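Local coordinates for shikimate dehydrogenase (NADP(+)) (Peptoclostridium difficile, PDB 5DZS), which probably catalyses the reversible, NADPH-linked reduction of 3-dehydroshikimate to shikimate, the fourth step of chorismate biosynthesis, at residues Val62-Lys65 with Glu66-Met69; Lys131-Leu134 with Thr135-Asp139; Leu233-Leu236 with Val237-Ile241. All blocks are in the same frame, centred on the assembly; numbering follows the deposited sequence.

All three contacts are local, but their settings differ. Contact 1 is a partly buried loop of the substrate-binding domain, where backbone atoms, water and a sulfate do much of the work. Contacts 2 and 3 are buried stretches of about two turns in two different helices, 128-139 and 233-248; both keep regular helical bonds, but in contact 2 a threonine hydroxyl bonds to the backbone, whereas in contact 3 a methionine chain packs against a glutamine amide. No two contacts share an element, yet contacts 1 and 2 meet through the salt bridge between E66 and K131. D101 gathers all three: K65 and Q239 bond to its carboxylate, and A132 touches it.

Contact 1: Val62-Lys65 with Glu66-Met69; sequences VPYK and ERIM. With SO4 (sulfate ion), chain D.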
loop_
_atom_site.group_PDB
_atom_site.type_symbol
_atom_site.label_atom_id
_atom_site.label_comp_id
_atom_site.label_asym_id
_atom_site.label_seq_id
_atom_site.Cartn_x
_atom_site.Cartn_y
_atom_site.Cartn_z
ATOM N N VAL B 62 -19.857 7.356 8.378
ATOM C CA VAL B 62 -20.843 7.074 9.413
ATOM C C VAL B 62 -22.175 6.630 8.806
ATOM O O VAL B 62 -22.609 7.170 7.783
ATOM C CB VAL B 62 -21.013 8.300 10.332
ATOM C CG1 VAL B 62 -19.723 8.558 11.076
ATOM C CG2 VAL B 62 -21.445 9.517 9.551
ATOM N N PRO B 63 -22.867 5.664 9.423
ATOM C CA PRO B 63 -22.504 5.001 10.676
ATOM C C PRO B 63 -22.032 3.568 10.479
ATOM O O PRO B 63 -22.253 2.703 11.321
ATOM C CB PRO B 63 -23.857 4.978 11.395
ATOM C CG PRO B 63 -24.809 4.711 10.310
ATOM C CD PRO B 63 -24.272 5.410 9.070
ATOM N N TYR B 64 -21.287 3.354 9.398
ATOM C CA TYR B 64 -20.963 1.991 8.976
ATOM C C TYR B 64 -19.509 1.576 9.087
ATOM O O TYR B 64 -19.188 0.465 8.682
ATOM C CB TYR B 64 -21.400 1.787 7.501
ATOM C CG TYR B 64 -22.878 2.030 7.230
ATOM C CD1 TYR B 64 -23.839 1.473 8.051
ATOM C CD2 TYR B 64 -23.309 2.785 6.153
ATOM C CE1 TYR B 64 -25.182 1.679 7.811
ATOM C CE2 TYR B 64 -24.652 2.999 5.900
ATOM C CZ TYR B 64 -25.580 2.448 6.743
ATOM O OH TYR B 64 -26.921 2.634 6.547
ATOM N N LYS B 65 -18.651 2.413 9.647
ATOM C CA LYS B 65 -17.225 2.065 9.640
ATOM C C LYS B 65 -16.894 0.789 10.422
ATOM O O LYS B 65 -15.941 0.100 10.099
ATOM C CB LYS B 65 -16.362 3.219 10.106
ATOM C CG LYS B 65 -16.485 4.473 9.267
ATOM C CD LYS B 65 -15.532 5.512 9.880
ATOM C CE LYS B 65 -15.530 6.854 9.216
ATOM N NZ LYS B 65 -14.595 7.689 10.042
ATOM N N GLU B 66 -17.650 0.509 11.470
ATOM C CA GLU B 66 -17.450 -0.726 12.245
ATOM C C GLU B 66 -18.281 -1.887 11.705
ATOM O O GLU B 66 -17.770 -3.019 11.552
ATOM C CB GLU B 66 -17.757 -0.474 13.743
ATOM C CG GLU B 66 -16.863 0.605 14.336
ATOM C CD GLU B 66 -17.127 0.985 15.793
ATOM O OE1 GLU B 66 -17.507 0.130 16.619
ATOM O OE2 GLU B 66 -16.910 2.171 16.119
ATOM N N ARG B 67 -19.558 -1.618 11.415
ATOM C CA ARG B 67 -20.497 -2.662 10.974
ATOM C C ARG B 67 -20.147 -3.292 9.639
ATOM O O ARG B 67 -20.560 -4.420 9.376
ATOM C CB ARG B 67 -21.964 -2.185 10.956
ATOM C CG ARG B 67 -22.494 -1.765 12.323
ATOM C CD ARG B 67 -23.956 -2.164 12.602
ATOM N NE ARG B 67 -25.007 -1.559 11.771
ATOM C CZ ARG B 67 -25.634 -2.179 10.766
ATOM N NH1 ARG B 67 -26.598 -1.553 10.088
ATOM N NH2 ARG B 67 -25.319 -3.428 10.445
ATOM N N ILE B 68 -19.411 -2.577 8.788
ATOM C CA ILE B 68 -19.029 -3.127 7.504
ATOM C C ILE B 68 -17.926 -4.195 7.590
ATOM O O ILE B 68 -17.792 -5.021 6.679
ATOM C CB ILE B 68 -18.559 -1.989 6.554
ATOM C CG1 ILE B 68 -18.666 -2.423 5.085
ATOM C CG2 ILE B 68 -17.131 -1.531 6.869
ATOM C CD1 ILE B 68 -20.075 -2.686 4.630
ATOM N N MET B 69 -17.169 -4.209 8.681
ATOM C CA MET B 69 -16.010 -5.121 8.783
ATOM C C MET B 69 -16.343 -6.582 8.615
ATOM O O MET B 69 -15.583 -7.315 7.955
ATOM C CB MET B 69 -15.242 -4.870 10.082
ATOM C CG MET B 69 -14.707 -3.432 10.138
ATOM S SD MET B 69 -13.682 -3.021 11.545
ATOM C CE MET B 69 -12.322 -4.143 11.312
HETATM S S SO4 D . -18.927 4.878 12.913
HETATM O O1 SO4 D . -18.293 6.196 13.079
HETATM O O2 SO4 D . -20.149 4.824 13.788
HETATM O O3 SO4 D . -19.332 4.615 11.514
HETATM O O4 SO4 D . -17.979 3.839 13.359
HETATM O O HOH W 1 -20.548 0.939 12.319
#
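Y64 and I68 are joined by a single backbone hydrogen bond, I68 N to Y64 O (3.1 Å, N-H...O angle 149°), which closes a helix-like turn. The same carbonyl oxygen is flanked by carbon, since CG2 of I68 lies 3.4 Å from Y64 O. The beta-branched isoleucine thus shields the polar backbone with its methyl group. A type I beta turn from E66 to M69 tightens the loop further, and CG of M69, the last residue of the turn, lies 3.7 Å from K65 O. On the other flank one water molecule stitches the loop together, donating to P63 O (2.6 Å) and accepting from R67 N (2.9 Å).

P63 follows a cis peptide bond, and its rigid ring places CD 3.8 Å above the centre of the Y64 ring. Next along the chain, the amide of K65 turns to the sulfate ion, probably from the crystallisation liquor, and donates to its O3 over 3.0 Å at 158°. CG of E66 rests 3.6 Å from sulfate O4. K65 has its CG beside its own backbone N (chi1 -60°), and the rest of its chain runs fully extended. This long, unbranched reach carries NZ to D101, with which it forms a salt bridge; K65 is the predicted proton acceptor of the active site and D101 a predicted shikimate-binding residue. The E66 carboxylate instead pairs with K131, which probably offsets the cost of lying near the sulfate.

The loop follows strand 57-60 of the mixed sheet and precedes strand 74-75. Y64 OH bonds to the backbone oxygen of I38, just beyond strand 31-37. The sulfate, held also by G128 N, links the loop to the start of helix 128-139; the K65-D101 salt bridge links it to the start of helix 101-111.

Contact 2: Lys131-Leu134 with Thr135-Asp139; sequences KAAL and TYFID
T135 grips the carbonyl of K131, one helical turn back, with two donors at once. The helix 128-139 that holds both residues is the crossover of a beta-alpha-beta unit, between strands 120-124 and 144-149 of the parallel sheet, as in the Rossmann-type NADP-binding domain of this family.

Among the hydrogen bonds, the regular i to i+4 set comes first: T135 N, Y136 N, F137 N and I138 N donate to the oxygens of K131, A132, A133 and L134, the F137 bond being almost straight at 172°. To these T135 adds its side chain. With OG1 beside its own backbone N (chi1 -54°), the hydroxyl folds back and donates to K131 O over 2.7 Å, while T135 N reaches the same oxygen at 2.9 Å from the other face of the carbonyl plane. Threonine suits this buried position because its hydroxyl is satisfied within its own helix.

The apolar contacts run along the flank that faces the sheet. CD2 of L134 meets CG1 of I138 at 4.1 Å, and CB of A133 lies 4.4 Å from CE2 of F137. L134, F137 and A133 all press on I123 of strand 120-124, and the first two also touch L145 of strand 144-149. Small alanine side chains let the helix come close: A133 to the sheet, A132 to D101 and L105 on helix 101-111.

Carbon atoms also approach the backbone carbonyls closely. CB of Y136 stands 3.4 Å from A132 O, and CG1 of I138 lies 3.1 Å from L134 O. The F137 ring, its CG beside the backbone N (chi1 -76°), leans back over the preceding turn, bringing CD2 to 3.2 Å from A133 O.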
loop_
_atom_site.group_PDB
_atom_site.type_symbol
_atom_site.label_atom_id
_atom_site.label_comp_id
_atom_site.label_asym_id
_atom_site.label_seq_id
_atom_site.Cartn_x
_atom_site.Cartn_y
_atom_site.Cartn_z
ATOM N N LYS B 131 -11.787 6.394 17.572
ATOM C CA LYS B 131 -10.844 5.302 17.825
ATOM C C LYS B 131 -9.481 5.584 17.173
ATOM O O LYS B 131 -8.427 5.302 17.757
ATOM C CB LYS B 131 -11.413 3.961 17.331
ATOM C CG LYS B 131 -12.570 3.402 18.156
ATOM C CD LYS B 131 -13.125 2.124 17.530
ATOM C CE LYS B 131 -14.137 1.436 18.429
ATOM N NZ LYS B 131 -15.331 2.269 18.736
ATOM N N ALA B 132 -9.514 6.158 15.976
ATOM C CA ALA B 132 -8.292 6.509 15.254
ATOM C C ALA B 132 -7.572 7.634 15.961
ATOM O O ALA B 132 -6.347 7.625 16.059
ATOM C CB ALA B 132 -8.603 6.918 13.832
ATOM N N ALA B 133 -8.342 8.623 16.407
ATOM C CA ALA B 133 -7.802 9.761 17.132
ATOM C C ALA B 133 -7.181 9.308 18.445
ATOM O O ALA B 133 -6.088 9.767 18.811
ATOM C CB ALA B 133 -8.883 10.807 17.372
ATOM N N LEU B 134 -7.868 8.415 19.156
ATOM C CA LEU B 134 -7.335 7.848 20.381
ATOM C C LEU B 134 -5.998 7.159 20.074
ATOM O O LEU B 134 -5.014 7.378 20.763
ATOM C CB LEU B 134 -8.337 6.855 20.992
ATOM C CG LEU B 134 -7.909 6.037 22.219
ATOM C CD1 LEU B 134 -9.135 5.595 23.017
ATOM C CD2 LEU B 134 -7.030 4.840 21.845
ATOM N N THR B 135 -5.987 6.344 19.024
ATOM C CA THR B 135 -4.791 5.601 18.616
ATOM C C THR B 135 -3.645 6.570 18.285
ATOM O O THR B 135 -2.508 6.389 18.747
ATOM C CB THR B 135 -5.107 4.680 17.413
ATOM O OG1 THR B 135 -6.221 3.830 17.729
ATOM C CG2 THR B 135 -3.912 3.809 17.048
ATOM N N TYR B 136 -3.953 7.599 17.501
ATOM C CA TYR B 136 -2.957 8.599 17.128
ATOM C C TYR B 136 -2.411 9.347 18.340
ATOM O O TYR B 136 -1.188 9.460 18.503
ATOM C CB TYR B 136 -3.541 9.593 16.116
ATOM C CG TYR B 136 -2.630 10.762 15.866
ATOM C CD1 TYR B 136 -1.525 10.636 15.047
ATOM C CD2 TYR B 136 -2.864 11.985 16.472
ATOM C CE1 TYR B 136 -0.679 11.707 14.827
ATOM C CE2 TYR B 136 -2.023 13.063 16.269
ATOM C CZ TYR B 136 -0.935 12.923 15.445
ATOM O OH TYR B 136 -0.096 14.012 15.250
ATOM N N PHE B 137 -3.302 9.876 19.179
ATOM C CA PHE B 137 -2.865 10.619 20.369
ATOM C C PHE B 137 -1.950 9.787 21.296
ATOM O O PHE B 137 -0.931 10.287 21.775
ATOM C CB PHE B 137 -4.060 11.147 21.190
ATOM C CG PHE B 137 -4.750 12.367 20.613
ATOM C CD1 PHE B 137 -4.037 13.482 20.200
ATOM C CD2 PHE B 137 -6.136 12.448 20.615
ATOM C CE1 PHE B 137 -4.694 14.613 19.721
ATOM C CE2 PHE B 137 -6.798 13.574 20.145
ATOM C CZ PHE B 137 -6.083 14.655 19.695
ATOM N N ILE B 138 -2.324 8.535 21.554
ATOM C CA ILE B 138 -1.541 7.647 22.431
ATOM C C ILE B 138 -0.160 7.352 21.852
ATOM O O ILE B 138 0.836 7.348 22.577
ATOM C CB ILE B 138 -2.252 6.296 22.675
ATOM C CG1 ILE B 138 -3.604 6.495 23.380
ATOM C CG2 ILE B 138 -1.365 5.365 23.495
ATOM C CD1 ILE B 138 -3.516 6.949 24.821
ATOM N N ASP B 139 -0.109 7.078 20.554
ATOM C CA ASP B 139 1.162 6.812 19.891
ATOM C C ASP B 139 2.055 8.046 19.891
ATOM O O ASP B 139 3.281 7.927 19.904
ATOM C CB ASP B 139 0.938 6.375 18.445
ATOM C CG ASP B 139 0.311 4.996 18.326
ATOM O OD1 ASP B 139 0.216 4.252 19.335
ATOM O OD2 ASP B 139 -0.075 4.645 17.198
#

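Contact 3: Leu233-Leu236 with Val237-Ile241; sequences LYML and VGQAI
V237, G238, Q239 and A240 each send their N-H to the oxygen four residues earlier, from L233 to L236, in the opening turns of a regular alpha helix. This is helix 233-248, which follows the edge strand 228-230 of the parallel Rossmann-type sheet. In shikimate dehydrogenases the corresponding helix helps join the nucleotide-binding domain to the substrate-binding domain, and here it packs on helices 16-27, 101-111 and 255-268.

The bonds differ in aim. V237 N (3.0 Å) and Q239 N (2.8 Å) approach the oxygens of L233 and M235 nearly end-on, whereas A240 N, 3.1 Å from L236 O, lies 33° out of the carbonyl plane.

CD1 of L233, which lies on Y211, meets CG2 of V237 at 4.2 Å. The compact, branched valine suits this buried place between helices, since it also touches L257 and I260 of helix 255-268 and I19 of helix 16-27. Y234 also turns to helix 255-268, where its ring meets Y261 edge-to-face and its hydroxyl bonds to D258.

M235 and Q239 make the closest side-chain meeting. The methionine passes the glutamine at a slant; its first torsion (chi1 175°) and the extended chain beyond it carry CE to the amide, 3.7 Å from Q239 NE2, while CG is near the other end of the group. A flexible, unbranched thioether can follow the amide without competing for its hydrogen bonds. NE2 donates to D101 OD1, and the side chain also touches N86, consistent with the predicted shikimate-binding role of Q239, D101 and N86. With Q239 CG beside its own backbone N (chi1 -68°), CG comes to 3.2 Å from M235 O, and Q239 OE1 lies 3.6 Å from M235 CG.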
loop_
_atom_site.group_PDB
_atom_site.type_symbol
_atom_site.label_atom_id
_atom_site.label_comp_id
_atom_site.label_asym_id
_atom_site.label_seq_id
_atom_site.Cartn_x
_atom_site.Cartn_y
_atom_site.Cartn_z
ATOM N N LEU B 233 -10.975 19.870 6.465
ATOM C CA LEU B 233 -10.748 19.769 5.010
ATOM C C LEU B 233 -9.404 19.168 4.616
ATOM O O LEU B 233 -9.339 18.317 3.723
ATOM C CB LEU B 233 -10.961 21.116 4.318
ATOM C CG LEU B 233 -10.866 21.103 2.788
ATOM C CD1 LEU B 233 -11.877 20.151 2.147
ATOM C CD2 LEU B 233 -11.045 22.517 2.252
ATOM N N TYR B 234 -8.323 19.574 5.263
ATOM C CA TYR B 234 -7.020 19.042 4.873
ATOM C C TYR B 234 -6.989 17.522 5.025
ATOM O O TYR B 234 -6.446 16.804 4.187
ATOM C CB TYR B 234 -5.901 19.702 5.696
ATOM C CG TYR B 234 -4.518 19.500 5.146
ATOM C CD1 TYR B 234 -4.051 20.301 4.113
ATOM C CD2 TYR B 234 -3.672 18.519 5.649
ATOM C CE1 TYR B 234 -2.785 20.137 3.604
ATOM C CE2 TYR B 234 -2.389 18.352 5.136
ATOM C CZ TYR B 234 -1.958 19.163 4.119
ATOM O OH TYR B 234 -0.690 19.050 3.568
ATOM N N MET B 235 -7.568 17.035 6.113
ATOM C CA MET B 235 -7.630 15.610 6.375
ATOM C C MET B 235 -8.472 14.922 5.308
ATOM O O MET B 235 -8.123 13.850 4.813
ATOM C CB MET B 235 -8.191 15.350 7.767
ATOM C CG MET B 235 -8.402 13.900 8.083
ATOM S SD MET B 235 -8.723 13.770 9.844
ATOM C CE MET B 235 -9.203 12.044 9.962
ATOM N N LEU B 236 -9.582 15.539 4.930
ATOM C CA LEU B 236 -10.424 14.931 3.898
ATOM C C LEU B 236 -9.666 14.769 2.571
ATOM O O LEU B 236 -9.815 13.786 1.860
ATOM C CB LEU B 236 -11.697 15.748 3.663
ATOM C CG LEU B 236 -12.728 15.745 4.788
ATOM C CD1 LEU B 236 -13.892 16.650 4.434
ATOM C CD2 LEU B 236 -13.223 14.332 5.089
ATOM N N VAL B 237 -8.882 15.764 2.196
ATOM C CA VAL B 237 -8.132 15.676 0.955
ATOM C C VAL B 237 -7.030 14.618 1.091
ATOM O O VAL B 237 -6.819 13.802 0.192
ATOM C CB VAL B 237 -7.555 17.055 0.550
ATOM C CG1 VAL B 237 -6.748 16.913 -0.728
ATOM C CG2 VAL B 237 -8.664 18.063 0.344
ATOM N N GLY B 238 -6.313 14.624 2.207
ATOM C CA GLY B 238 -5.269 13.608 2.396
ATOM C C GLY B 238 -5.808 12.204 2.372
ATOM O O GLY B 238 -5.194 11.315 1.761
ATOM N N GLN B 239 -6.936 11.990 3.044
ATOM C CA GLN B 239 -7.551 10.649 3.036
ATOM C C GLN B 239 -8.001 10.236 1.638
ATOM O O GLN B 239 -7.919 9.043 1.262
ATOM C CB GLN B 239 -8.709 10.631 3.974
ATOM C CG GLN B 239 -8.272 10.755 5.382
ATOM C CD GLN B 239 -9.454 10.654 6.307
ATOM O OE1 GLN B 239 -10.400 11.476 6.265
ATOM N NE2 GLN B 239 -9.427 9.640 7.147
ATOM N N ALA B 240 -8.482 11.170 0.827
ATOM C CA ALA B 240 -8.897 10.834 -0.528
ATOM C C ALA B 240 -7.682 10.350 -1.332
ATOM O O ALA B 240 -7.739 9.359 -2.076
ATOM C CB ALA B 240 -9.571 12.000 -1.229
ATOM N N ILE B 241 -6.559 11.062 -1.179
ATOM C CA ILE B 241 -5.331 10.714 -1.900
ATOM C C ILE B 241 -4.783 9.362 -1.426
ATOM O O ILE B 241 -4.405 8.518 -2.263
ATOM C CB ILE B 241 -4.305 11.863 -1.788
ATOM C CG1 ILE B 241 -4.818 13.071 -2.582
ATOM C CG2 ILE B 241 -2.924 11.438 -2.288
ATOM C CD1 ILE B 241 -4.057 14.358 -2.316
#